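2,3-bisphosphoglycerate-independent phosphoglycerate mutase (PDB 2ZKT) probably catalyses the metal-dependent interconversion of 2-phosphoglycerate and 3-phosphoglycerate in glycolysis, without needing 2,3-bisphosphoglycerate. Local coordinates at residues I43-Q48 against G386-I391; T75-G80 against Y231-M236; A307-K312 against H347-E352; K286-L291 against G328-H333; V202-P207 against I219-L224. One frame throughout, in Å; residues are numbered along the deposited sequence.

Interaction 1 of 5, residues I43-Q48 against G386-I391; sequences IGILGQ and GGLGRI
Three backbone hydrogen bonds join Q48 and L46 to the chain from L388 to I391. L388 N bonds to L46 O at 3.0 Å. Q48 N bonds to G389 O at 3.2 Å. I391 N bonds to Q48 O at 2.9 Å. The last runs nearly straight off the carbonyl, with a C=O...N angle of 171°. Two CA-H...O contacts add to these: G386 CA lies 2.9 Å from L46 O, and R390 CA also approaches Q48 O. Q48 and R390 form a parallel beta bridge. This is where strand 391-392 joins strand 45-50 at the margin of the mixed sheet, in a fold of the alkaline phosphatase clan. G386-G389 is a type I beta turn leading into it. The apolar part is I45 against L388. CG2 of I45 lies 3.7 Å from CG of L388, and the two side chains meet at a slant. I45 CG1 is anti to the backbone N (chi1 -170°), which carries CD1 out to the carbonyl carbon of G387, 3.7 Å away. Polar groups flank the turn. D373, a calcium ligand, accepts hydrogen bonds from the backbone N of L46 and of G387. The guanidinium of R390 pairs with D50.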
# COMPACT_ATOMS: atom_id res chain seq x y z
N ILE B 43 -12.09 -4.92 -11.70
CA ILE B 43 -13.23 -5.59 -12.33
C ILE B 43 -14.55 -4.89 -11.98
O ILE B 43 -15.62 -5.25 -12.50
CB ILE B 43 -13.32 -7.11 -11.92
CG1 ILE B 43 -13.08 -7.28 -10.41
CG2 ILE B 43 -12.28 -7.92 -12.68
CD1 ILE B 43 -14.25 -6.94 -9.55
N GLY B 44 -14.47 -3.88 -11.12
CA GLY B 44 -15.66 -3.14 -10.73
C GLY B 44 -15.80 -1.76 -11.35
O GLY B 44 -15.29 -1.48 -12.45
N ILE B 45 -16.47 -0.87 -10.63
CA ILE B 45 -16.71 0.49 -11.08
C ILE B 45 -16.42 1.39 -9.89
O ILE B 45 -16.68 1.02 -8.74
CB ILE B 45 -18.18 0.63 -11.56
CG1 ILE B 45 -18.38 1.97 -12.28
CG2 ILE B 45 -19.15 0.49 -10.39
CD1 ILE B 45 -19.78 2.10 -12.91
N LEU B 46 -15.87 2.58 -10.16
CA LEU B 46 -15.53 3.54 -9.11
C LEU B 46 -16.33 4.84 -9.17
O LEU B 46 -16.89 5.22 -10.21
CB LEU B 46 -14.04 3.88 -9.20
CG LEU B 46 -13.03 3.19 -8.25
CD1 LEU B 46 -13.20 1.69 -8.25
CD2 LEU B 46 -11.61 3.58 -8.69
N GLY B 47 -16.36 5.55 -8.04
CA GLY B 47 -17.05 6.83 -7.96
C GLY B 47 -16.62 7.61 -6.72
O GLY B 47 -15.81 7.14 -5.92
N GLN B 48 -17.18 8.81 -6.56
CA GLN B 48 -16.89 9.67 -5.41
C GLN B 48 -18.24 9.93 -4.76
O GLN B 48 -19.23 10.18 -5.46
CB GLN B 48 -16.32 11.02 -5.83
CG GLN B 48 -15.15 11.00 -6.76
CD GLN B 48 -14.60 12.40 -7.02
OE1 GLN B 48 -13.83 12.93 -6.21
NE2 GLN B 48 -15.01 13.02 -8.14
N GLY B 386 -14.01 7.37 -12.14
CA GLY B 386 -14.93 6.24 -12.15
C GLY B 386 -16.25 6.46 -12.86
O GLY B 386 -16.78 7.57 -12.90
N GLY B 387 -16.79 5.38 -13.42
CA GLY B 387 -18.05 5.41 -14.14
C GLY B 387 -19.30 5.72 -13.32
O GLY B 387 -20.34 6.00 -13.91
N LEU B 388 -19.23 5.66 -11.98
CA LEU B 388 -20.40 5.97 -11.14
C LEU B 388 -20.61 7.47 -11.03
O LEU B 388 -21.72 7.93 -10.70
CB LEU B 388 -20.26 5.40 -9.72
CG LEU B 388 -20.39 3.88 -9.52
CD1 LEU B 388 -20.04 3.49 -8.06
CD2 LEU B 388 -21.83 3.47 -9.87
N GLY B 389 -19.55 8.23 -11.31
CA GLY B 389 -19.61 9.68 -11.22
C GLY B 389 -19.61 10.14 -9.77
O GLY B 389 -19.27 9.38 -8.87
N ARG B 390 -20.00 11.40 -9.54
CA ARG B 390 -20.05 11.96 -8.19
C ARG B 390 -21.49 11.86 -7.68
O ARG B 390 -22.38 12.58 -8.15
CB ARG B 390 -19.59 13.42 -8.21
CG ARG B 390 -19.61 14.08 -6.84
CD ARG B 390 -18.80 15.38 -6.83
NE ARG B 390 -18.60 15.88 -5.46
CZ ARG B 390 -17.76 16.86 -5.13
NH1 ARG B 390 -17.01 17.46 -6.06
NH2 ARG B 390 -17.66 17.24 -3.86
N ILE B 391 -21.72 10.96 -6.72
CA ILE B 391 -23.06 10.73 -6.16
C ILE B 391 -23.12 11.07 -4.66
O ILE B 391 -22.10 11.46 -4.06
CB ILE B 391 -23.45 9.25 -6.33
CG1 ILE B 391 -22.52 8.36 -5.49
CG2 ILE B 391 -23.33 8.85 -7.78
CD1 ILE B 391 -22.71 6.88 -5.75

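Interaction 2 of 5, residues T75-G80 against Y231-M236; sequences TYRGRG and YPNIPM
T75 O accepts a hydrogen bond from N233 N at 2.8 Å. The donor lies in the carbonyl plane, on a lone pair, and the N-H...O angle is 141°. A second backbone contact runs the other way: T75 CA points its hydrogen at N233 O, 3.4 Å away. The methyl CG2 of T75 sits 3.6 Å from CG2 of I234, the two side chains slanting across each other. T75 OG1 is engaged elsewhere, by D71 O. P232 CB rests against T75 O in van der Waals contact.

R77 and N233 lie side by side and point the same way. The bend at chi2 (-70°) folds the arginine chain back so that one guanidinium face meets CB of N233. This CB sits over the centre of the face, 3.7 Å from R77 CZ. The guanidinium and amide planes are 71° apart. N233 OD1 is 3.3 Å from R77 NH2, but the angle is too poor for a hydrogen bond. R77 NH1 bonds instead to E74 O and, weakly, to Y76 O.

N233 is the centre of an inverse gamma turn. The contact joins the end of helix 72-75 and the loop after it to the loop between strand 222-229 and helix 238-242. Their direct bonding is by backbone, while R77 contributes contact through the flat of its charged group, with NH1 bonded to main-chain oxygens on its own side.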
# COMPACT_ATOMS: atom_id res chain seq x y z
N THR B 75 -33.68 13.11 8.60
CA THR B 75 -33.79 12.06 9.61
C THR B 75 -33.07 12.34 10.93
O THR B 75 -33.54 11.95 12.00
CB THR B 75 -33.26 10.72 9.05
OG1 THR B 75 -31.91 10.90 8.59
CG2 THR B 75 -34.12 10.24 7.88
N TYR B 76 -31.92 13.02 10.85
CA TYR B 76 -31.12 13.32 12.03
C TYR B 76 -31.81 14.14 13.12
O TYR B 76 -32.29 15.26 12.89
CB TYR B 76 -29.82 14.04 11.63
CG TYR B 76 -28.81 14.09 12.75
CD1 TYR B 76 -28.31 12.92 13.32
CD2 TYR B 76 -28.31 15.32 13.21
CE1 TYR B 76 -27.34 12.95 14.32
CE2 TYR B 76 -27.33 15.36 14.22
CZ TYR B 76 -26.85 14.18 14.76
OH TYR B 76 -25.86 14.21 15.70
N ARG B 77 -31.85 13.57 14.32
CA ARG B 77 -32.46 14.23 15.46
C ARG B 77 -31.49 14.23 16.65
O ARG B 77 -31.91 14.09 17.80
CB ARG B 77 -33.79 13.55 15.82
CG ARG B 77 -34.95 13.81 14.83
CD ARG B 77 -35.42 15.25 14.90
NE ARG B 77 -36.61 15.52 14.08
CZ ARG B 77 -36.61 15.59 12.74
NH1 ARG B 77 -35.49 15.42 12.04
NH2 ARG B 77 -37.75 15.85 12.10
N GLY B 78 -30.19 14.37 16.35
CA GLY B 78 -29.19 14.39 17.41
C GLY B 78 -28.36 13.12 17.52
O GLY B 78 -28.66 12.11 16.89
N ARG B 79 -27.31 13.18 18.36
CA ARG B 79 -26.39 12.05 18.56
C ARG B 79 -26.69 11.12 19.75
O ARG B 79 -26.64 9.89 19.62
CB ARG B 79 -24.96 12.59 18.71
CG ARG B 79 -23.95 11.52 19.11
CD ARG B 79 -22.51 12.05 19.11
NE ARG B 79 -21.56 10.98 19.43
CZ ARG B 79 -20.23 11.11 19.39
NH1 ARG B 79 -19.67 12.27 19.04
NH2 ARG B 79 -19.45 10.07 19.70
N GLY B 80 -26.98 11.73 20.91
CA GLY B 80 -27.24 10.97 22.13
C GLY B 80 -27.92 9.61 22.02
O GLY B 80 -27.38 8.60 22.50
N TYR B 231 -34.83 9.36 18.83
CA TYR B 231 -34.79 8.36 17.77
C TYR B 231 -34.82 9.14 16.44
O TYR B 231 -35.51 10.17 16.34
CB TYR B 231 -36.01 7.44 17.87
CG TYR B 231 -36.04 6.34 16.84
CD1 TYR B 231 -35.26 5.18 17.01
CD2 TYR B 231 -36.84 6.44 15.70
CE1 TYR B 231 -35.29 4.15 16.06
CE2 TYR B 231 -36.87 5.41 14.74
CZ TYR B 231 -36.09 4.27 14.93
OH TYR B 231 -36.11 3.26 13.99
N PRO B 232 -34.09 8.68 15.41
CA PRO B 232 -34.09 9.40 14.13
C PRO B 232 -35.45 9.38 13.39
O PRO B 232 -36.17 8.38 13.41
CB PRO B 232 -32.98 8.71 13.34
CG PRO B 232 -33.08 7.29 13.83
CD PRO B 232 -33.26 7.46 15.33
N ASN B 233 -35.78 10.51 12.75
CA ASN B 233 -37.03 10.62 11.99
C ASN B 233 -36.92 9.87 10.66
O ASN B 233 -36.75 10.47 9.60
CB ASN B 233 -37.36 12.10 11.70
CG ASN B 233 -38.65 12.27 10.90
OD1 ASN B 233 -38.89 13.32 10.29
ND2 ASN B 233 -39.50 11.24 10.92
N ILE B 234 -37.00 8.54 10.72
CA ILE B 234 -36.92 7.75 9.51
C ILE B 234 -38.29 7.14 9.24
O ILE B 234 -38.97 6.69 10.17
CB ILE B 234 -35.88 6.62 9.62
CG1 ILE B 234 -36.27 5.67 10.76
CG2 ILE B 234 -34.50 7.20 9.85
CD1 ILE B 234 -35.55 4.35 10.69
N PRO B 235 -38.71 7.11 7.96
CA PRO B 235 -40.00 6.55 7.55
C PRO B 235 -40.19 5.14 8.12
O PRO B 235 -41.06 4.89 8.96
CB PRO B 235 -39.91 6.54 6.02
CG PRO B 235 -39.03 7.71 5.73
CD PRO B 235 -37.94 7.56 6.78
N MET B 236 -39.34 4.22 7.65
CA MET B 236 -39.37 2.83 8.08
C MET B 236 -37.94 2.31 8.23
O MET B 236 -36.98 2.94 7.76
CB MET B 236 -40.14 1.98 7.07
CG MET B 236 -39.62 2.06 5.65
SD MET B 236 -40.68 1.16 4.49
CE MET B 236 -41.85 2.46 4.07

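Interaction 3 of 5, residues A307-K312 against H347-E352; sequences AGHDNK and HSTPCE. With ZN (zinc ion), chain H; ZN (zinc ion), chain G.
T349 packs against G308 and H309 at the end of helix 303-309. Its CB carries two branches. CG2 is anti to the backbone N (chi1 -60° for OG1), which lays the methyl 3.7 Å from G308 C and 3.8 Å from H309 N. The same methyl lies over one face of the H309 ring, toward its rim. The other branch, OG1, hydrogen-bonds to D305 OD1. The T349 carbonyl oxygen is 3.7 Å from G308 CA, where the glycine lets the loop come close.

H309 NE2 binds a zinc ion at 2.4 Å, with D305 and H356. T349 therefore touches one ligand of this zinc and bonds to another. H347 NE2 binds the second zinc ion, also at 2.4 Å, together with D13, S60 and D346. Such a two-metal centre is characteristic of the alkaline phosphatase clan.

Farther on, C351 SG packs 3.9 Å from K312 N. N311 closes the helix with a Schellman motif, and its ND2 lies 3.8 Å from C351 CB. The loop 347-352 follows strand 339-344 of the mixed sheet and runs past the end of helix 303-309, with C351 also touching P313 at the start of helix 313-331.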
# COMPACT_ATOMS: atom_id res chain seq x y z
N ALA B 307 -5.98 7.59 12.95
CA ALA B 307 -4.70 8.03 12.39
C ALA B 307 -4.86 9.39 11.72
O ALA B 307 -3.96 10.23 11.76
CB ALA B 307 -4.18 7.00 11.40
N GLY B 308 -6.04 9.59 11.11
CA GLY B 308 -6.33 10.86 10.44
C GLY B 308 -6.47 11.98 11.46
O GLY B 308 -5.96 13.08 11.26
N HIS B 309 -7.16 11.71 12.56
CA HIS B 309 -7.35 12.71 13.60
C HIS B 309 -6.00 13.09 14.22
O HIS B 309 -5.80 14.24 14.61
CB HIS B 309 -8.29 12.18 14.69
CG HIS B 309 -9.74 12.46 14.42
ND1 HIS B 309 -10.28 13.73 14.46
CD2 HIS B 309 -10.77 11.62 14.11
CE1 HIS B 309 -11.57 13.67 14.19
NE2 HIS B 309 -11.90 12.40 13.97
N ASP B 310 -5.06 12.13 14.28
CA ASP B 310 -3.74 12.40 14.86
C ASP B 310 -2.64 12.85 13.88
O ASP B 310 -1.48 13.01 14.29
CB ASP B 310 -3.25 11.18 15.64
CG ASP B 310 -4.12 10.88 16.85
OD1 ASP B 310 -4.35 11.81 17.66
OD2 ASP B 310 -4.57 9.72 16.99
N ASN B 311 -2.99 13.05 12.61
CA ASN B 311 -2.02 13.49 11.59
C ASN B 311 -0.84 12.52 11.44
O ASN B 311 0.33 12.92 11.54
CB ASN B 311 -1.48 14.89 11.94
CG ASN B 311 -0.79 15.55 10.77
OD1 ASN B 311 -0.83 16.77 10.62
ND2 ASN B 311 -0.14 14.75 9.94
N LYS B 312 -1.16 11.25 11.19
CA LYS B 312 -0.16 10.20 11.02
C LYS B 312 -0.44 9.45 9.70
O LYS B 312 -1.02 8.35 9.71
CB LYS B 312 -0.21 9.25 12.22
CG LYS B 312 0.06 9.95 13.55
CD LYS B 312 -0.09 9.02 14.75
CE LYS B 312 -1.55 8.60 14.95
NZ LYS B 312 -1.77 7.89 16.25
N HIS B 347 -16.78 9.15 5.50
CA HIS B 347 -16.36 10.54 5.28
C HIS B 347 -14.83 10.65 5.15
O HIS B 347 -14.09 9.70 5.33
CB HIS B 347 -16.87 11.39 6.45
CG HIS B 347 -16.22 10.94 7.73
ND1 HIS B 347 -14.91 11.15 8.02
CD2 HIS B 347 -16.81 10.28 8.82
CE1 HIS B 347 -14.71 10.65 9.25
NE2 HIS B 347 -15.83 10.12 9.76
N SER B 348 -14.38 11.87 4.78
CA SER B 348 -12.94 12.13 4.72
C SER B 348 -12.40 12.66 6.05
O SER B 348 -13.05 13.43 6.75
CB SER B 348 -12.68 13.16 3.62
OG SER B 348 -12.80 12.51 2.34
N THR B 349 -11.18 12.25 6.40
CA THR B 349 -10.52 12.75 7.60
C THR B 349 -9.07 12.95 7.24
O THR B 349 -8.22 12.13 7.57
CB THR B 349 -10.61 11.76 8.78
OG1 THR B 349 -11.99 11.54 9.11
CG2 THR B 349 -9.90 12.35 10.02
N PRO B 350 -8.77 14.05 6.53
CA PRO B 350 -7.40 14.39 6.09
C PRO B 350 -6.45 14.53 7.28
O PRO B 350 -6.82 15.10 8.31
CB PRO B 350 -7.59 15.72 5.35
CG PRO B 350 -9.05 15.74 4.97
CD PRO B 350 -9.72 15.12 6.16
N CYS B 351 -5.23 14.02 7.14
CA CYS B 351 -4.25 14.13 8.21
C CYS B 351 -3.90 15.61 8.44
O CYS B 351 -3.74 16.05 9.58
CB CYS B 351 -2.99 13.32 7.85
SG CYS B 351 -3.24 11.51 7.89
N GLU B 352 -3.82 16.38 7.35
CA GLU B 352 -3.50 17.81 7.47
C GLU B 352 -4.63 18.61 8.16
O GLU B 352 -4.41 19.74 8.59
CB GLU B 352 -3.23 18.44 6.09
CG GLU B 352 -4.49 18.69 5.24
CD GLU B 352 -4.24 19.67 4.08
OE1 GLU B 352 -3.35 19.40 3.24
OE2 GLU B 352 -4.95 20.70 4.02
ZN ZN H . -13.55 10.81 13.26
ZN ZN G . -16.49 8.16 11.05

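Interaction 4 of 5, residues K286-L291 against G328-H333; sequences KAVELL and GYILDH
V288 packs against Y329, I330 and H333 through its two methyls. CG2 lies 3.9 Å from CE2 of Y329 and 4.2 Å from CA of I330. It meets the tyrosine ring obliquely, and the two side chains slant across each other. CG2 is also 4.3 Å from CG1 of I330. CG1 of V288 is anti to the backbone N (chi1 -177°) and reaches the other way, to CB of H333 at 3.8 Å. The valine and histidine side chains cross at about a right angle. This is the close part of the contact.

On the buried side the packing is more relaxed. CB of A287 is 4.4 Å from CD1 of I330, and I330 goes on to L299 in strand 296-301. L290 and L291 also lean on that strand, at V297. Helices 280-291 and 313-331 thus lie next to each other against the mixed sheet, as helices do in an alpha/beta fold.

The outer side is more open. H333 is exposed there, and beyond CB its ring leads away from V288. Y329 is partly exposed. It extends the contact along helix 280-291, touching M281, A284 and K285.

The side chains meet through carbon atoms, with no polar bond between the two segments. Their join therefore rests on shape and apolar burial, with V288 supplying most of the surface on its side.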
# COMPACT_ATOMS: atom_id res chain seq x y z
N LYS B 286 -16.22 -13.15 10.75
CA LYS B 286 -17.63 -13.02 11.12
C LYS B 286 -18.52 -12.56 9.95
O LYS B 286 -19.64 -13.08 9.77
CB LYS B 286 -17.78 -12.04 12.30
CG LYS B 286 -19.21 -11.95 12.85
CD LYS B 286 -19.70 -13.32 13.31
CE LYS B 286 -21.18 -13.29 13.68
NZ LYS B 286 -21.69 -14.66 14.01
N ALA B 287 -18.04 -11.57 9.17
CA ALA B 287 -18.80 -11.06 8.02
C ALA B 287 -19.18 -12.20 7.09
O ALA B 287 -20.33 -12.31 6.65
CB ALA B 287 -17.97 -10.02 7.26
N VAL B 288 -18.20 -13.06 6.80
CA VAL B 288 -18.41 -14.22 5.94
C VAL B 288 -19.48 -15.16 6.53
O VAL B 288 -20.33 -15.69 5.80
CB VAL B 288 -17.11 -15.02 5.75
CG1 VAL B 288 -17.35 -16.20 4.79
CG2 VAL B 288 -16.02 -14.11 5.21
N GLU B 289 -19.44 -15.36 7.85
CA GLU B 289 -20.41 -16.21 8.53
C GLU B 289 -21.82 -15.65 8.33
O GLU B 289 -22.72 -16.35 7.86
CB GLU B 289 -20.14 -16.29 10.04
CG GLU B 289 -18.98 -17.20 10.47
CD GLU B 289 -18.86 -17.29 11.99
OE1 GLU B 289 -19.83 -17.75 12.64
OE2 GLU B 289 -17.80 -16.90 12.53
N LEU B 290 -21.99 -14.37 8.69
CA LEU B 290 -23.28 -13.69 8.58
C LEU B 290 -23.88 -13.69 7.17
O LEU B 290 -25.10 -13.72 7.01
CB LEU B 290 -23.16 -12.24 9.08
CG LEU B 290 -22.80 -12.10 10.57
CD1 LEU B 290 -22.43 -10.64 10.86
CD2 LEU B 290 -23.97 -12.57 11.45
N LEU B 291 -23.03 -13.64 6.14
CA LEU B 291 -23.55 -13.65 4.77
C LEU B 291 -24.38 -14.90 4.52
O LEU B 291 -25.30 -14.89 3.69
CB LEU B 291 -22.39 -13.57 3.76
CG LEU B 291 -21.90 -12.15 3.41
CD1 LEU B 291 -20.61 -12.21 2.60
CD2 LEU B 291 -22.98 -11.42 2.61
N GLY B 328 -9.11 -9.05 1.62
CA GLY B 328 -8.56 -10.19 0.89
C GLY B 328 -9.09 -11.51 1.44
O GLY B 328 -9.34 -12.46 0.68
N TYR B 329 -9.25 -11.59 2.75
CA TYR B 329 -9.77 -12.81 3.37
C TYR B 329 -11.21 -13.04 2.88
O TYR B 329 -11.55 -14.12 2.39
CB TYR B 329 -9.77 -12.67 4.91
CG TYR B 329 -10.44 -13.84 5.61
CD1 TYR B 329 -9.74 -15.05 5.83
CD2 TYR B 329 -11.78 -13.77 6.00
CE1 TYR B 329 -10.38 -16.14 6.42
CE2 TYR B 329 -12.42 -14.87 6.59
CZ TYR B 329 -11.72 -16.05 6.79
OH TYR B 329 -12.38 -17.13 7.35
N ILE B 330 -12.05 -12.01 3.00
CA ILE B 330 -13.45 -12.10 2.57
C ILE B 330 -13.57 -12.54 1.11
O ILE B 330 -14.40 -13.41 0.79
CB ILE B 330 -14.19 -10.75 2.73
CG1 ILE B 330 -14.24 -10.36 4.21
CG2 ILE B 330 -15.60 -10.87 2.15
CD1 ILE B 330 -14.74 -8.94 4.46
N LEU B 331 -12.77 -11.94 0.23
CA LEU B 331 -12.82 -12.30 -1.19
C LEU B 331 -12.51 -13.77 -1.44
O LEU B 331 -13.02 -14.36 -2.41
CB LEU B 331 -11.85 -11.42 -2.00
CG LEU B 331 -12.15 -9.91 -2.06
CD1 LEU B 331 -11.17 -9.24 -3.01
CD2 LEU B 331 -13.59 -9.68 -2.53
N ASP B 332 -11.68 -14.37 -0.59
CA ASP B 332 -11.31 -15.78 -0.74
C ASP B 332 -12.40 -16.74 -0.29
O ASP B 332 -12.29 -17.95 -0.52
CB ASP B 332 -10.02 -16.11 0.04
CG ASP B 332 -8.78 -15.49 -0.58
OD1 ASP B 332 -8.69 -15.46 -1.83
OD2 ASP B 332 -7.89 -15.04 0.18
N HIS B 333 -13.45 -16.21 0.33
CA HIS B 333 -14.54 -17.06 0.82
C HIS B 333 -15.92 -16.70 0.29
O HIS B 333 -16.93 -17.21 0.80
CB HIS B 333 -14.57 -17.03 2.36
CG HIS B 333 -13.32 -17.56 3.00
ND1 HIS B 333 -12.39 -16.74 3.61
CD2 HIS B 333 -12.86 -18.83 3.15
CE1 HIS B 333 -11.41 -17.48 4.11
NE2 HIS B 333 -11.67 -18.76 3.84

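Interaction 5 of 5, residues V202-P207 against I219-L224; sequences VLEKHP and IANYLL
L203 rests on the backbone of A220 and N221, where helix 186-203 ends beside the start of strand 222-229. This strand lies at the margin of a four-stranded antiparallel sheet, and N221 and Y222 form a classic beta bulge opposite A103. CD2 of L203 is 3.5 Å from A220 O, and CD1 is 3.7 Å from N221 O. CD1 also packs 3.9 Å from CG of L223. The leucine CG is anti to its own carbonyl carbon (chi1 -82°), and the two methyls fork over the bend in the chain. All these touches are van der Waals contacts.

E204 meets the side chain of N221 at a slant. Its CG lies 3.7 Å from N221 CB. The carboxylate and amide planes are 29° apart. OE2 is 3.7 Å from N221 ND2, too long for a hydrogen bond.

The next shell fixes these groups. N221 OD1 accepts a hydrogen bond from L105 N, so the amide is tied to the chain after strand 96-103. A220, just before the bulge, is the centre of an inverse gamma turn. L223 reaches back to F195 and A199 of helix 186-203, and to V100 and F102 of strand 96-103. L223 thus touches this helix at F195 and A199 as well as at L203. N209, in helix 207-214, ties both sides together: its ND2 donates to L203 O and to A220 O.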
# COMPACT_ATOMS: atom_id res chain seq x y z
N VAL B 202 -22.66 13.64 44.54
CA VAL B 202 -22.31 12.22 44.50
C VAL B 202 -20.84 12.01 44.11
O VAL B 202 -20.09 11.26 44.73
CB VAL B 202 -23.22 11.53 43.48
CG1 VAL B 202 -23.00 10.01 43.52
CG2 VAL B 202 -24.67 11.83 43.81
N LEU B 203 -20.43 12.68 43.01
CA LEU B 203 -19.10 12.69 42.39
C LEU B 203 -18.01 13.17 43.35
O LEU B 203 -17.00 12.51 43.57
CB LEU B 203 -19.16 13.61 41.15
CG LEU B 203 -19.73 12.88 39.93
CD1 LEU B 203 -19.81 13.79 38.70
CD2 LEU B 203 -18.88 11.68 39.51
N GLU B 204 -18.22 14.38 43.92
CA GLU B 204 -17.19 14.96 44.79
C GLU B 204 -16.90 14.09 46.02
O GLU B 204 -16.16 14.47 46.92
CB GLU B 204 -17.70 16.33 45.25
CG GLU B 204 -17.10 17.48 44.44
CD GLU B 204 -17.75 18.77 44.88
OE1 GLU B 204 -18.84 18.72 45.45
OE2 GLU B 204 -17.16 19.83 44.68
N LYS B 205 -17.54 12.90 46.06
CA LYS B 205 -17.45 12.09 47.29
C LYS B 205 -16.87 10.69 47.06
O LYS B 205 -16.37 10.04 47.98
CB LYS B 205 -18.86 11.96 47.88
CG LYS B 205 -18.88 12.32 49.37
CD LYS B 205 -20.26 12.08 49.99
CE LYS B 205 -21.36 12.93 49.34
NZ LYS B 205 -22.67 12.51 49.84
N HIS B 206 -17.01 10.18 45.83
CA HIS B 206 -16.49 8.84 45.57
C HIS B 206 -15.01 8.74 45.95
O HIS B 206 -14.23 9.68 45.81
CB HIS B 206 -16.66 8.52 44.08
CG HIS B 206 -16.86 7.03 43.90
ND1 HIS B 206 -15.93 6.22 43.33
CD2 HIS B 206 -17.93 6.24 44.32
CE1 HIS B 206 -16.42 4.97 43.42
NE2 HIS B 206 -17.62 4.95 44.01
N PRO B 207 -14.64 7.57 46.50
CA PRO B 207 -13.29 7.35 47.00
C PRO B 207 -12.26 7.62 45.91
O PRO B 207 -11.20 8.20 46.12
CB PRO B 207 -13.19 5.88 47.44
CG PRO B 207 -14.61 5.34 47.58
CD PRO B 207 -15.45 6.36 46.68
N ILE B 219 -9.70 15.76 39.85
CA ILE B 219 -10.89 14.95 40.13
C ILE B 219 -12.03 15.05 39.12
O ILE B 219 -12.32 16.13 38.58
CB ILE B 219 -11.47 15.29 41.53
CG1 ILE B 219 -11.89 16.76 41.59
CG2 ILE B 219 -10.43 14.96 42.62
CD1 ILE B 219 -12.54 17.17 42.91
N ALA B 220 -12.67 13.91 38.87
CA ALA B 220 -13.82 13.83 37.96
C ALA B 220 -15.04 14.21 38.80
O ALA B 220 -15.78 13.33 39.24
CB ALA B 220 -13.98 12.41 37.41
N ASN B 221 -15.23 15.51 39.04
CA ASN B 221 -16.35 15.96 39.87
C ASN B 221 -17.43 16.72 39.10
O ASN B 221 -18.44 17.14 39.68
CB ASN B 221 -15.84 16.83 41.03
CG ASN B 221 -15.39 18.21 40.57
OD1 ASN B 221 -14.69 18.35 39.56
ND2 ASN B 221 -15.77 19.24 41.33
N TYR B 222 -17.23 16.92 37.80
CA TYR B 222 -18.23 17.62 37.02
C TYR B 222 -18.69 16.82 35.80
O TYR B 222 -17.97 15.95 35.29
CB TYR B 222 -17.73 19.00 36.58
CG TYR B 222 -18.87 19.96 36.34
CD1 TYR B 222 -19.76 20.30 37.37
CD2 TYR B 222 -19.08 20.53 35.08
CE1 TYR B 222 -20.82 21.17 37.15
CE2 TYR B 222 -20.15 21.40 34.85
CZ TYR B 222 -21.02 21.72 35.89
OH TYR B 222 -22.07 22.59 35.67
N LEU B 223 -19.89 17.14 35.33
CA LEU B 223 -20.47 16.43 34.19
C LEU B 223 -20.72 17.34 32.98
O LEU B 223 -21.49 18.30 33.08
CB LEU B 223 -21.79 15.79 34.64
CG LEU B 223 -21.73 14.45 35.37
CD1 LEU B 223 -23.06 13.73 35.31
CD2 LEU B 223 -20.61 13.60 34.76
N LEU B 224 -20.05 17.07 31.85
CA LEU B 224 -20.29 17.86 30.64
C LEU B 224 -21.25 17.05 29.78
O LEU B 224 -20.91 15.97 29.29
CB LEU B 224 -18.98 18.15 29.88
CG LEU B 224 -18.02 19.13 30.57
CD1 LEU B 224 -16.88 19.48 29.60
CD2 LEU B 224 -18.76 20.40 31.00

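How the interactions relate
Interaction 1 is a surface contact; the other four are partly buried. Interactions 1, 3 and 4 all belong to the part built on the mixed sheet. Interaction 1 adds an edge strand by backbone bonds, interaction 4 packs two helices through carbon, and interaction 3 sets a loop against a helix end beside the zinc ions. Interactions 3 and 4 involve successive helices, 303-309 and 313-331. Interaction 5 lies in the four-stranded sheet region, its centre about 52 Å from that of interaction 1. Interactions 2 and 5 lie at the two ends of strand 222-229: 219-224 hold its start, and 231-236 follow its end. Interaction 2 has a direct backbone bond, whereas interaction 5 relies on leucine packing.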